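Local atomic coordinates of UDP-D-quinovosamine 4-dehydrogenase (Vibrio fischeri, PDB entry 3NKL), a protein that probably works as an oxidoreductase and lyase on a nucleotide sugar, present here as one soluble Rossmann-like piece of a longer membrane protein. Residues A15-A20 and T45-T50; K41-M46 and P54-R59; A72-S77 and P99-L104. All blocks are in the same frame, centred on the assembly; numbering follows the deposited sequence.

Contact 1: residues A15-A20 and T45-T50; sequences AGLQLA and TMQGIT
Ile49 and Ala20 make the apolar floor of this contact, with Gln47 lying above them against Leu17. The helix 14-25 presents Leu17 and Ala20, nearly one turn apart, to a tight two-residue hairpin. A type I' turn from Met46 to Ile49 shapes that hairpin, with Gln47 and Gly48 both at positive phi, and Ile49 N donates to Met46 O at 3.1 Å while Met46 N returns the bond to Ile49 O at 2.8 Å.

Gln47 can be followed outward. Its CB bond is directed at the helix, and CG, placed anti to the carbonyl carbon (chi1 -66°), rests 3.7 Å from Leu17 CD1. Beyond CG the chain runs on extended past the leucine branch, and the amide reaches the helix flank, where OE1 takes a weak hydrogen bond from Asn21 ND2. Gln47 is poorly ordered, and the very close approach of its amide to the leucine methyl is doubtful. Leu17 itself has CG anti to its backbone N (chi1 179°), which turns its branched end to the hairpin side; its side chain also packs on Val105 of the second subunit.

The firm packing is between Ile49 and Ala20. Ile49 CD1, at the end of an extended CG1 branch, meets Ala20 CB at 4.1 Å, and both side chains also touch Phe34 of strand 29-35, which lies beside strand 49-52. The whole is a beta hairpin at the sheet edge leaning on the first helix of a Rossmann-like fold, the helix that carries Gly16 of a probable GxGxxG motif.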
ATOM      1  N   ALA B  15      -1.366   1.946  -4.896  1.00 20.88           N
ATOM      2  CA  ALA B  15      -2.392   1.313  -5.733  1.00 19.39           C
ATOM      3  C   ALA B  15      -3.550   2.248  -5.970  1.00 17.51           C
ATOM      4  O   ALA B  15      -3.988   2.399  -7.103  1.00 19.91           O
ATOM      5  CB  ALA B  15      -2.899  -0.017  -5.110  1.00 17.59           C
ATOM      6  N   GLY B  16      -4.053   2.870  -4.910  1.00 17.59           N
ATOM      7  CA  GLY B  16      -5.200   3.768  -5.027  1.00 18.63           C
ATOM      8  C   GLY B  16      -4.881   4.996  -5.872  1.00 24.11           C
ATOM      9  O   GLY B  16      -5.716   5.517  -6.618  1.00 22.24           O
ATOM     10  N   LEU B  17      -3.643   5.449  -5.772  1.00 23.49           N
ATOM     11  CA  LEU B  17      -3.199   6.587  -6.553  1.00 24.28           C
ATOM     12  C   LEU B  17      -3.195   6.244  -8.030  1.00 26.48           C
ATOM     13  O   LEU B  17      -3.625   7.045  -8.853  1.00 26.28           O
ATOM     14  CB  LEU B  17      -1.804   7.036  -6.113  1.00 27.30           C
ATOM     15  CG  LEU B  17      -1.265   8.215  -6.922  1.00 53.17           C
ATOM     16  CD1 LEU B  17      -2.249   9.371  -6.844  1.00 64.30           C
ATOM     17  CD2 LEU B  17       0.114   8.639  -6.427  1.00 58.60           C
ATOM     18  N   GLN B  18      -2.688   5.065  -8.378  1.00 25.61           N
ATOM     19  CA  GLN B  18      -2.700   4.652  -9.776  1.00 29.03           C
ATOM     20  C   GLN B  18      -4.122   4.476 -10.276  1.00 28.39           C
ATOM     21  O   GLN B  18      -4.454   4.888 -11.390  1.00 26.82           O
ATOM     22  CB  GLN B  18      -1.927   3.349  -9.969  1.00 32.97           C
ATOM     23  CG  GLN B  18      -0.460   3.455  -9.682  1.00 41.83           C
ATOM     24  CD  GLN B  18       0.212   2.126  -9.900  1.00 41.32           C
ATOM     25  OE1 GLN B  18       0.386   1.702 -11.041  1.00 34.88           O
ATOM     26  NE2 GLN B  18       0.541   1.434  -8.814  1.00 37.93           N
ATOM     27  N   LEU B  19      -4.975   3.875  -9.451  1.00 21.53           N
ATOM     28  CA  LEU B  19      -6.380   3.765  -9.846  1.00 20.33           C
ATOM     29  C   LEU B  19      -6.976   5.131 -10.117  1.00 22.42           C
ATOM     30  O   LEU B  19      -7.661   5.336 -11.129  1.00 27.77           O
ATOM     31  CB  LEU B  19      -7.199   3.042  -8.780  1.00 18.09           C
ATOM     32  CG  LEU B  19      -8.695   2.867  -9.064  1.00 21.84           C
ATOM     33  CD1 LEU B  19      -8.921   1.971 -10.264  1.00 17.91           C
ATOM     34  CD2 LEU B  19      -9.372   2.272  -7.820  1.00 15.67           C
ATOM     35  N   ALA B  20      -6.738   6.078  -9.223  1.00 21.81           N
ATOM     36  CA  ALA B  20      -7.355   7.389  -9.395  1.00 30.92           C
ATOM     37  C   ALA B  20      -6.940   8.005 -10.738  1.00 33.04           C
ATOM     38  O   ALA B  20      -7.723   8.702 -11.363  1.00 33.22           O
ATOM     39  CB  ALA B  20      -7.026   8.316  -8.231  1.00 27.20           C
ATOM     40  N   THR B  45      -3.381  15.562   1.170  1.00 50.75           N
ATOM     41  CA  THR B  45      -3.902  15.579  -0.195  1.00 54.97           C
ATOM     42  C   THR B  45      -2.956  14.908  -1.180  1.00 64.82           C
ATOM     43  O   THR B  45      -1.737  15.037  -1.076  1.00 68.62           O
ATOM     44  CB  THR B  45      -4.196  17.002  -0.685  1.00 58.63           C
ATOM     45  OG1 THR B  45      -2.993  17.582  -1.202  1.00 69.30           O
ATOM     46  CG2 THR B  45      -4.745  17.865   0.445  1.00 54.40           C
HETATM   47  N   MSE B  46      -3.536  14.202  -2.136  0.50 62.48           N
HETATM   48  CA  MSE B  46      -2.758  13.594  -3.190  0.50 62.40           C
HETATM   49  C   MSE B  46      -3.447  13.837  -4.510  0.50 68.58           C
HETATM   50  O   MSE B  46      -4.603  13.473  -4.709  0.50 67.60           O
HETATM   51  CB  MSE B  46      -2.552  12.110  -2.924  0.50 57.01           C
HETATM   52  CG  MSE B  46      -1.553  11.867  -1.821  0.50 55.92           C
HETATM   53 SE   MSE B  46       0.115  12.805  -2.197  0.50 69.49          SE
HETATM   54  CE  MSE B  46       0.829  12.901  -0.380  0.50 48.72           C
ATOM     55  N   GLN B  47      -2.726  14.495  -5.400  1.00 74.34           N
ATOM     56  CA  GLN B  47      -3.274  14.870  -6.701  1.00 73.94           C
ATOM     57  C   GLN B  47      -4.563  15.682  -6.617  1.00 71.13           C
ATOM     58  O   GLN B  47      -5.483  15.482  -7.409  1.00 72.80           O
ATOM     59  CB  GLN B  47      -3.500  13.635  -7.570  1.00 83.57           C
ATOM     60  CG  GLN B  47      -2.221  12.928  -7.963  1.00 94.67           C
ATOM     61  CD  GLN B  47      -2.447  11.879  -9.030  1.00100.59           C
ATOM     62  OE1 GLN B  47      -3.341  11.039  -8.913  1.00 97.49           O
ATOM     63  NE2 GLN B  47      -1.631  11.918 -10.079  1.00104.20           N
ATOM     64  N   GLY B  48      -4.631  16.606  -5.667  1.00 65.71           N
ATOM     65  CA  GLY B  48      -5.771  17.499  -5.580  1.00 69.73           C
ATOM     66  C   GLY B  48      -6.980  16.851  -4.944  1.00 64.37           C
ATOM     67  O   GLY B  48      -8.030  17.475  -4.791  1.00 63.72           O
ATOM     68  N   ILE B  49      -6.824  15.588  -4.576  1.00 63.35           N
ATOM     69  CA  ILE B  49      -7.862  14.842  -3.890  1.00 58.00           C
ATOM     70  C   ILE B  49      -7.445  14.781  -2.436  1.00 46.26           C
ATOM     71  O   ILE B  49      -6.295  14.474  -2.150  1.00 49.76           O
ATOM     72  CB  ILE B  49      -7.894  13.380  -4.389  1.00 55.11           C
ATOM     73  CG1 ILE B  49      -7.557  13.307  -5.874  1.00 60.34           C
ATOM     74  CG2 ILE B  49      -9.232  12.729  -4.109  1.00 54.19           C
ATOM     75  CD1 ILE B  49      -7.623  11.914  -6.419  1.00 60.10           C
ATOM     76  N   THR B  50      -8.353  15.040  -1.504  1.00 36.06           N
ATOM     77  CA  THR B  50      -7.962  14.829  -0.117  1.00 36.46           C
ATOM     78  C   THR B  50      -8.319  13.426   0.412  1.00 35.32           C
ATOM     79  O   THR B  50      -9.198  12.735  -0.126  1.00 33.54           O
ATOM     80  CB  THR B  50      -8.343  16.025   0.822  1.00 45.88           C
ATOM     81  OG1 THR B  50      -9.227  15.598   1.863  1.00 49.24           O
ATOM     82  CG2 THR B  50      -8.955  17.165   0.035  1.00 42.37           C
TER

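Contact 2: residues K41-M46 and P54-R59; sequences KHKTTM and PKYLER. With SO4 (sulfate ion), chain J; SO4 (sulfate ion), chain K.
His42 and Tyr56 meet from two separate turns, whose backbones stay well apart: the nearest CA atoms, those of His42 and Pro54, are 9.2 Å from each other. Residues 41-44 form a type II turn with Lys43 at positive phi, and Lys41 O accepts from both Thr44 N and Thr44 OG1, which come to it from the same face of its plane; the hydroxyl bond, Thr44 OG1 to Lys41 O, is 2.7 Å. On the other side, Leu57 N reaches back to Pro54 O in the turn leading to helix 57-64.

Side chains close the gap. With its CG anti to the backbone N (chi1 180°), His42 holds its imidazole out toward the tyrosine and sets CE1 over one face of the phenol ring, 3.5 Å from Tyr56 CE2. The pair is a T-shaped stack, planes at 65° and centroids 4.8 Å apart. Arg59 NH1 lies over the opposite face of Tyr56. Lys43 comes in across the tyrosine on an extended chain that carries its amine to the hydroxyl end.

All three polar groups converge on O1 of the chain J sulfate: Tyr56 OH donates to it at 2.7 Å, Lys43 NZ at 3.1 Å and His42 NE2 at 3.1 Å, the last with an angle of 152° at the hydrogen. His42 ND1 accepts from Arg53 N, which fixes the ring's rotation and directs NE2 at the anion. A second sulfate, chain K, takes a bond from Lys55 N at 2.9 Å. Both ions probably come from the crystallisation liquor. Still, the charged amine of Lys43 and the hydrogen-bond donors gathered with it suggest a surface patch that can hold an anion; nothing here ties it to a substrate.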
ATOM      1  N   LYS B  41      -2.428   9.961   7.456  1.00 42.10           N
ATOM      2  CA  LYS B  41      -2.807  10.500   6.153  1.00 44.40           C
ATOM      3  C   LYS B  41      -4.093  11.332   6.185  1.00 39.08           C
ATOM      4  O   LYS B  41      -4.485  11.921   5.175  1.00 36.30           O
ATOM      5  CB  LYS B  41      -2.952   9.364   5.124  1.00 36.73           C
ATOM      6  CG  LYS B  41      -1.655   8.611   4.854  1.00 43.83           C
ATOM      7  CD  LYS B  41      -1.787   7.668   3.658  1.00 39.42           C
ATOM      8  CE  LYS B  41      -0.446   7.002   3.365  1.00 43.66           C
ATOM      9  NZ  LYS B  41      -0.447   6.207   2.104  1.00 41.77           N
ATOM     10  N   HIS B  42      -4.761  11.368   7.334  1.00 36.63           N
ATOM     11  CA  HIS B  42      -6.043  12.050   7.415  1.00 39.22           C
ATOM     12  C   HIS B  42      -5.904  13.518   7.040  1.00 47.82           C
ATOM     13  O   HIS B  42      -5.028  14.228   7.536  1.00 49.70           O
ATOM     14  CB  HIS B  42      -6.673  11.898   8.796  1.00 40.20           C
ATOM     15  CG  HIS B  42      -7.995  12.590   8.933  1.00 38.36           C
ATOM     16  ND1 HIS B  42      -9.109  12.225   8.208  1.00 39.25           N
ATOM     17  CD2 HIS B  42      -8.383  13.626   9.716  1.00 46.90           C
ATOM     18  CE1 HIS B  42     -10.124  13.004   8.536  1.00 41.89           C
ATOM     19  NE2 HIS B  42      -9.709  13.863   9.451  1.00 46.18           N
ATOM     20  N   LYS B  43      -6.768  13.947   6.136  1.00 42.91           N
ATOM     21  CA  LYS B  43      -6.782  15.308   5.627  1.00 45.02           C
ATOM     22  C   LYS B  43      -5.505  15.760   4.916  1.00 41.16           C
ATOM     23  O   LYS B  43      -5.307  16.953   4.725  1.00 49.83           O
ATOM     24  CB  LYS B  43      -7.207  16.288   6.723  1.00 46.01           C
ATOM     25  CG  LYS B  43      -8.708  16.208   7.007  1.00 43.85           C
ATOM     26  CD  LYS B  43      -9.143  17.119   8.157  1.00 52.08           C
ATOM     27  CE  LYS B  43     -10.659  17.276   8.169  1.00 55.14           C
ATOM     28  NZ  LYS B  43     -11.170  17.867   9.435  1.00 59.80           N
ATOM     29  N   THR B  44      -4.657  14.822   4.502  1.00 43.24           N
ATOM     30  CA  THR B  44      -3.582  15.176   3.574  1.00 47.06           C
ATOM     31  C   THR B  44      -4.155  15.144   2.163  1.00 49.91           C
ATOM     32  O   THR B  44      -5.310  14.763   1.976  1.00 45.15           O
ATOM     33  CB  THR B  44      -2.355  14.257   3.687  1.00 49.57           C
ATOM     34  OG1 THR B  44      -2.707  12.916   3.335  1.00 46.81           O
ATOM     35  CG2 THR B  44      -1.789  14.281   5.109  1.00 51.22           C
ATOM     36  N   THR B  45      -3.381  15.562   1.170  1.00 50.75           N
ATOM     37  CA  THR B  45      -3.902  15.579  -0.195  1.00 54.97           C
ATOM     38  C   THR B  45      -2.956  14.908  -1.180  1.00 64.82           C
ATOM     39  O   THR B  45      -1.737  15.037  -1.076  1.00 68.62           O
ATOM     40  CB  THR B  45      -4.196  17.002  -0.685  1.00 58.63           C
ATOM     41  OG1 THR B  45      -2.993  17.582  -1.202  1.00 69.30           O
ATOM     42  CG2 THR B  45      -4.745  17.865   0.445  1.00 54.40           C
HETATM   43  N   MSE B  46      -3.536  14.202  -2.136  0.50 62.48           N
HETATM   44  CA  MSE B  46      -2.758  13.594  -3.190  0.50 62.40           C
HETATM   45  C   MSE B  46      -3.447  13.837  -4.510  0.50 68.58           C
HETATM   46  O   MSE B  46      -4.603  13.473  -4.709  0.50 67.60           O
HETATM   47  CB  MSE B  46      -2.552  12.110  -2.924  0.50 57.01           C
HETATM   48  CG  MSE B  46      -1.553  11.867  -1.821  0.50 55.92           C
HETATM   49 SE   MSE B  46       0.115  12.805  -2.197  0.50 69.49          SE
HETATM   50  CE  MSE B  46       0.829  12.901  -0.380  0.50 48.72           C
ATOM     51  N   PRO B  54     -11.663   6.633   7.911  1.00 26.79           N
ATOM     52  CA  PRO B  54     -12.921   5.957   7.565  1.00 28.76           C
ATOM     53  C   PRO B  54     -14.129   6.500   8.328  1.00 31.00           C
ATOM     54  O   PRO B  54     -15.260   6.249   7.934  1.00 28.56           O
ATOM     55  CB  PRO B  54     -12.671   4.502   7.970  1.00 31.47           C
ATOM     56  CG  PRO B  54     -11.183   4.360   8.058  1.00 31.81           C
ATOM     57  CD  PRO B  54     -10.629   5.699   8.400  1.00 28.82           C
ATOM     58  N   LYS B  55     -13.894   7.208   9.425  1.00 29.44           N
ATOM     59  CA  LYS B  55     -14.986   7.832  10.161  1.00 29.23           C
ATOM     60  C   LYS B  55     -15.742   8.810   9.267  1.00 33.77           C
ATOM     61  O   LYS B  55     -16.919   9.102   9.499  1.00 37.34           O
ATOM     62  CB  LYS B  55     -14.440   8.559  11.406  1.00 30.53           C
ATOM     63  CG  LYS B  55     -15.437   9.481  12.105  1.00 45.21           C
ATOM     64  CD  LYS B  55     -14.812  10.058  13.390  1.00 62.01           C
ATOM     65  CE  LYS B  55     -15.701  11.104  14.072  1.00 69.22           C
ATOM     66  NZ  LYS B  55     -15.017  11.721  15.261  1.00 69.70           N
ATOM     67  N   TYR B  56     -15.066   9.323   8.247  1.00 33.01           N
ATOM     68  CA  TYR B  56     -15.691  10.285   7.333  1.00 32.93           C
ATOM     69  C   TYR B  56     -16.558   9.652   6.230  1.00 28.89           C
ATOM     70  O   TYR B  56     -17.121  10.374   5.419  1.00 26.47           O
ATOM     71  CB  TYR B  56     -14.624  11.190   6.696  1.00 28.32           C
ATOM     72  CG  TYR B  56     -14.221  12.361   7.575  1.00 37.54           C
ATOM     73  CD1 TYR B  56     -14.271  13.660   7.104  1.00 46.32           C
ATOM     74  CD2 TYR B  56     -13.808  12.160   8.880  1.00 39.45           C
ATOM     75  CE1 TYR B  56     -13.909  14.731   7.909  1.00 50.98           C
ATOM     76  CE2 TYR B  56     -13.451  13.228   9.699  1.00 48.21           C
ATOM     77  CZ  TYR B  56     -13.500  14.505   9.205  1.00 49.93           C
ATOM     78  OH  TYR B  56     -13.144  15.567  10.012  1.00 56.90           O
ATOM     79  N   LEU B  57     -16.636   8.323   6.178  1.00 22.08           N
ATOM     80  CA  LEU B  57     -17.377   7.635   5.115  1.00 21.49           C
ATOM     81  C   LEU B  57     -18.821   8.130   4.977  1.00 24.06           C
ATOM     82  O   LEU B  57     -19.272   8.506   3.891  1.00 23.40           O
ATOM     83  CB  LEU B  57     -17.392   6.123   5.364  1.00 20.77           C
ATOM     84  CG  LEU B  57     -16.224   5.323   4.784  1.00 24.35           C
ATOM     85  CD1 LEU B  57     -16.263   3.927   5.367  1.00 24.65           C
ATOM     86  CD2 LEU B  57     -16.295   5.275   3.261  1.00 20.21           C
ATOM     87  N   GLU B  58     -19.556   8.103   6.075  1.00 29.65           N
ATOM     88  CA  GLU B  58     -20.965   8.487   6.022  1.00 32.25           C
ATOM     89  C   GLU B  58     -21.159   9.894   5.505  1.00 31.75           C
ATOM     90  O   GLU B  58     -21.983  10.129   4.620  1.00 36.89           O
ATOM     91  CB  GLU B  58     -21.618   8.322   7.390  1.00 41.77           C
ATOM     92  CG  GLU B  58     -21.926   6.874   7.701  1.00 61.97           C
ATOM     93  CD  GLU B  58     -21.766   6.533   9.167  1.00 76.21           C
ATOM     94  OE1 GLU B  58     -20.941   5.648   9.487  1.00 73.73           O
ATOM     95  OE2 GLU B  58     -22.467   7.150   9.997  1.00 88.27           O
ATOM     96  N   ARG B  59     -20.393  10.837   6.037  1.00 27.85           N
ATOM     97  CA  ARG B  59     -20.597  12.223   5.663  1.00 30.87           C
ATOM     98  C   ARG B  59     -20.195  12.519   4.220  1.00 33.27           C
ATOM     99  O   ARG B  59     -20.788  13.373   3.583  1.00 30.38           O
ATOM    100  CB  ARG B  59     -19.911  13.177   6.650  1.00 30.17           C
ATOM    101  CG  ARG B  59     -18.399  13.212   6.595  1.00 37.43           C
ATOM    102  CD  ARG B  59     -17.829  14.012   7.791  1.00 43.94           C
ATOM    103  NE  ARG B  59     -17.846  13.224   9.027  1.00 50.85           N
ATOM    104  CZ  ARG B  59     -17.302  13.607  10.181  1.00 56.73           C
ATOM    105  NH1 ARG B  59     -16.692  14.784  10.278  1.00 53.35           N
ATOM    106  NH2 ARG B  59     -17.368  12.809  11.241  1.00 56.03           N
TER
HETATM  107  S   SO4 J 143     -11.164  14.951  12.851  1.00 95.23           S
HETATM  108  O1  SO4 J 143     -10.941  15.734  11.637  1.00 92.00           O
HETATM  109  O2  SO4 J 143     -10.832  15.787  14.000  1.00103.90           O
HETATM  110  O3  SO4 J 143     -12.559  14.522  12.956  1.00 91.46           O
HETATM  111  O4  SO4 J 143     -10.303  13.772  12.836  1.00100.02           O
HETATM  112  S   SO4 K 144     -11.691   5.620  12.175  1.00 68.90           S
HETATM  113  O1  SO4 K 144     -11.640   6.741  11.246  1.00 42.16           O
HETATM  114  O2  SO4 K 144     -10.523   4.749  11.967  1.00 71.87           O
HETATM  115  O3  SO4 K 144     -11.662   6.148  13.543  1.00 76.15           O
HETATM  116  O4  SO4 K 144     -12.920   4.847  11.977  1.00 73.04           O

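Contact 3: residues A72-S77 and P99-L104; sequences AVPSAS and PNLDDL
Pro74 fits against Leu101 and Leu104 at the start of the short helix 101-105, and here the two segments come closest, with CA atoms of Pro74 and Leu101 5.0 Å apart. A type I turn from Val73 to Ala76 holds the proline at its first corner, with its CB facing the helix. From there Pro74 CB touches Leu101 CD1 at 4.0 Å and Leu104 CD1 at 4.2 Å, one methyl from each of two leucines that lie nearly a turn apart. Leu101 gets its methyl there with CG anti to the backbone N (chi1 -164°) and a second torsion of 111°, an unusual rotamer that may be imperfectly modelled. Behind this, Pro74 also packs on Ile98 and on Ala15 of the helix 14-25.

The looser side is polar and wet. One water sits between the two backbones, donating to Pro74 O at 2.8 Å and accepting from Leu101 N at 2.9 Å. Asn100 stands at the N-cap position of this helix, but its side chain makes no capping bond, and the water meets the Leu101 amide. Ser77, by contrast, caps helix 78-89, which follows it, with OG to Gln80 N.

The second subunit packs over the same surface, laying its Leu17 on Leu101 and its Ser14 on Pro74, while its Lys41 NZ bonds Ser75 OG. The chemistry is thus a small hydrophobic seam with a water-mediated backbone bridge, joining the loop after strand 68-71 to the start of helix 101-105, after strand 94-97, and built into the dimer interface.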
ATOM      1  N   ALA B  72      -8.992  -0.204  -3.281  1.00 12.24           N
ATOM      2  CA  ALA B  72      -7.648  -0.306  -3.812  1.00 17.88           C
ATOM      3  C   ALA B  72      -6.716  -0.585  -2.630  1.00 17.74           C
ATOM      4  O   ALA B  72      -5.823   0.211  -2.319  1.00 17.35           O
ATOM      5  CB  ALA B  72      -7.257   0.987  -4.541  1.00 19.05           C
ATOM      6  N   VAL B  73      -6.962  -1.715  -1.963  1.00 16.21           N
ATOM      7  CA  VAL B  73      -6.162  -2.143  -0.819  1.00 14.52           C
ATOM      8  C   VAL B  73      -5.663  -3.579  -0.991  1.00 13.41           C
ATOM      9  O   VAL B  73      -5.962  -4.454  -0.178  1.00 14.01           O
ATOM     10  CB  VAL B  73      -6.954  -2.045   0.496  1.00 19.64           C
ATOM     11  CG1 VAL B  73      -7.084  -0.577   0.921  1.00 21.85           C
ATOM     12  CG2 VAL B  73      -8.336  -2.723   0.361  1.00 18.75           C
ATOM     13  N   PRO B  74      -4.886  -3.816  -2.051  1.00 16.74           N
ATOM     14  CA  PRO B  74      -4.358  -5.161  -2.325  1.00 15.86           C
ATOM     15  C   PRO B  74      -3.435  -5.656  -1.187  1.00 17.74           C
ATOM     16  O   PRO B  74      -3.214  -6.862  -1.050  1.00 19.72           O
ATOM     17  CB  PRO B  74      -3.569  -4.975  -3.633  1.00 16.13           C
ATOM     18  CG  PRO B  74      -3.247  -3.502  -3.697  1.00 16.14           C
ATOM     19  CD  PRO B  74      -4.493  -2.841  -3.087  1.00 14.47           C
ATOM     20  N   SER B  75      -2.936  -4.758  -0.342  1.00 12.79           N
ATOM     21  CA  SER B  75      -2.046  -5.239   0.728  1.00 15.53           C
ATOM     22  C   SER B  75      -2.789  -5.563   2.022  1.00 13.39           C
ATOM     23  O   SER B  75      -2.176  -5.917   3.018  1.00 19.53           O
ATOM     24  CB  SER B  75      -0.898  -4.258   1.009  1.00 17.27           C
ATOM     25  OG  SER B  75      -1.386  -3.080   1.628  1.00 20.90           O
ATOM     26  N   ALA B  76      -4.107  -5.413   2.020  1.00 15.16           N
ATOM     27  CA  ALA B  76      -4.880  -5.738   3.208  1.00 17.03           C
ATOM     28  C   ALA B  76      -5.010  -7.255   3.293  1.00 14.45           C
ATOM     29  O   ALA B  76      -5.199  -7.920   2.274  1.00 15.56           O
ATOM     30  CB  ALA B  76      -6.291  -5.070   3.111  1.00 18.85           C
ATOM     31  N   SER B  77      -4.922  -7.795   4.505  1.00 15.92           N
ATOM     32  CA  SER B  77      -5.181  -9.207   4.736  1.00 21.55           C
ATOM     33  C   SER B  77      -6.624  -9.495   4.367  1.00 21.70           C
ATOM     34  O   SER B  77      -7.450  -8.572   4.287  1.00 17.89           O
ATOM     35  CB  SER B  77      -4.962  -9.551   6.210  1.00 22.82           C
ATOM     36  OG  SER B  77      -5.911  -8.845   6.994  1.00 23.47           O
ATOM     37  N   PRO B  99      -7.803  -5.892  -8.762  1.00 14.40           N
ATOM     38  CA  PRO B  99      -7.302  -7.262  -8.578  1.00 16.89           C
ATOM     39  C   PRO B  99      -6.520  -7.506  -7.287  1.00 17.80           C
ATOM     40  O   PRO B  99      -6.081  -6.570  -6.630  1.00 15.72           O
ATOM     41  CB  PRO B  99      -6.356  -7.467  -9.793  1.00 12.65           C
ATOM     42  CG  PRO B  99      -6.970  -6.551 -10.850  1.00 19.44           C
ATOM     43  CD  PRO B  99      -7.385  -5.323 -10.061  1.00 15.69           C
ATOM     44  N   ASN B 100      -6.344  -8.777  -6.951  1.00 16.06           N
ATOM     45  CA  ASN B 100      -5.475  -9.179  -5.850  1.00 18.58           C
ATOM     46  C   ASN B 100      -4.017  -8.890  -6.174  1.00 20.99           C
ATOM     47  O   ASN B 100      -3.614  -8.819  -7.342  1.00 16.07           O
ATOM     48  CB  ASN B 100      -5.648 -10.664  -5.539  1.00 16.98           C
ATOM     49  CG  ASN B 100      -7.043 -10.980  -5.053  1.00 24.71           C
ATOM     50  OD1 ASN B 100      -7.649 -10.175  -4.338  1.00 18.00           O
ATOM     51  ND2 ASN B 100      -7.574 -12.141  -5.450  1.00 22.65           N
ATOM     52  N   LEU B 101      -3.227  -8.749  -5.125  1.00 20.07           N
ATOM     53  CA  LEU B 101      -1.827  -8.390  -5.253  1.00 16.34           C
ATOM     54  C   LEU B 101      -1.066  -9.263  -6.252  1.00 19.56           C
ATOM     55  O   LEU B 101      -0.353  -8.757  -7.119  1.00 20.54           O
ATOM     56  CB  LEU B 101      -1.142  -8.445  -3.883  1.00 20.92           C
ATOM     57  CG  LEU B 101       0.144  -7.668  -4.159  1.00 29.13           C
ATOM     58  CD1 LEU B 101       0.209  -6.317  -3.442  1.00 21.50           C
ATOM     59  CD2 LEU B 101       1.383  -8.506  -4.020  1.00 22.68           C
ATOM     60  N   ASP B 102      -1.222 -10.574  -6.138  1.00 17.87           N
ATOM     61  CA  ASP B 102      -0.397 -11.483  -6.925  1.00 25.21           C
ATOM     62  C   ASP B 102      -0.734 -11.356  -8.405  1.00 23.83           C
ATOM     63  O   ASP B 102       0.108 -11.627  -9.251  1.00 25.27           O
ATOM     64  CB  ASP B 102      -0.551 -12.936  -6.459  1.00 27.50           C
ATOM     65  CG  ASP B 102       0.239 -13.231  -5.172  1.00 39.68           C
ATOM     66  OD1 ASP B 102       1.284 -12.586  -4.920  1.00 37.11           O
ATOM     67  OD2 ASP B 102      -0.194 -14.109  -4.406  1.00 45.52           O
ATOM     68  N   ASP B 103      -1.952 -10.913  -8.712  1.00 25.04           N
ATOM     69  CA  ASP B 103      -2.347 -10.717 -10.113  1.00 23.56           C
ATOM     70  C   ASP B 103      -1.872  -9.377 -10.647  1.00 25.68           C
ATOM     71  O   ASP B 103      -1.829  -9.158 -11.858  1.00 26.38           O
ATOM     72  CB  ASP B 103      -3.867 -10.870 -10.307  1.00 18.62           C
ATOM     73  CG  ASP B 103      -4.334 -12.293 -10.033  1.00 29.77           C
ATOM     74  OD1 ASP B 103      -3.589 -13.223 -10.404  1.00 33.34           O
ATOM     75  OD2 ASP B 103      -5.413 -12.482  -9.428  1.00 28.24           O
ATOM     76  N   LEU B 104      -1.520  -8.470  -9.751  1.00 20.05           N
ATOM     77  CA  LEU B 104      -0.981  -7.189 -10.188  1.00 24.04           C
ATOM     78  C   LEU B 104       0.512  -7.277 -10.473  1.00 27.05           C
ATOM     79  O   LEU B 104       1.042  -6.551 -11.312  1.00 29.09           O
ATOM     80  CB  LEU B 104      -1.191  -6.129  -9.122  1.00 21.61           C
ATOM     81  CG  LEU B 104      -2.652  -5.807  -8.857  1.00 20.59           C
ATOM     82  CD1 LEU B 104      -2.714  -4.767  -7.748  1.00 22.48           C
ATOM     83  CD2 LEU B 104      -3.254  -5.277 -10.140  1.00 24.37           C
TER
HETATM   84  O   HOH W   1      -4.331  -8.925  -2.492  1.00 18.27           O

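In the fold
Contact 1 is mostly buried, contact 2 lies on the surface, and contact 3 is intermediate. Contacts 1 and 2 share strand 45-46; contact 1 uses the hairpin, against helix 14-25, and contact 2 the turn before it. Contact 3 lies past the C-terminal ends of strands 68-71 and 94-97, in the other half of the sheet, about 17 Å between centres from contact 1, yet Ala15 and Gly16 touch Pro74 and Ala72 directly. Apolar packing dominates contacts 1 and 3; contact 2 relies on stacked rings and anion-binding groups. The second subunit packs on contacts 1 and 3 and reaches contact 2 through Lys41, whose bond to Ser75 pairs contacts 2 and 3 across the dimer.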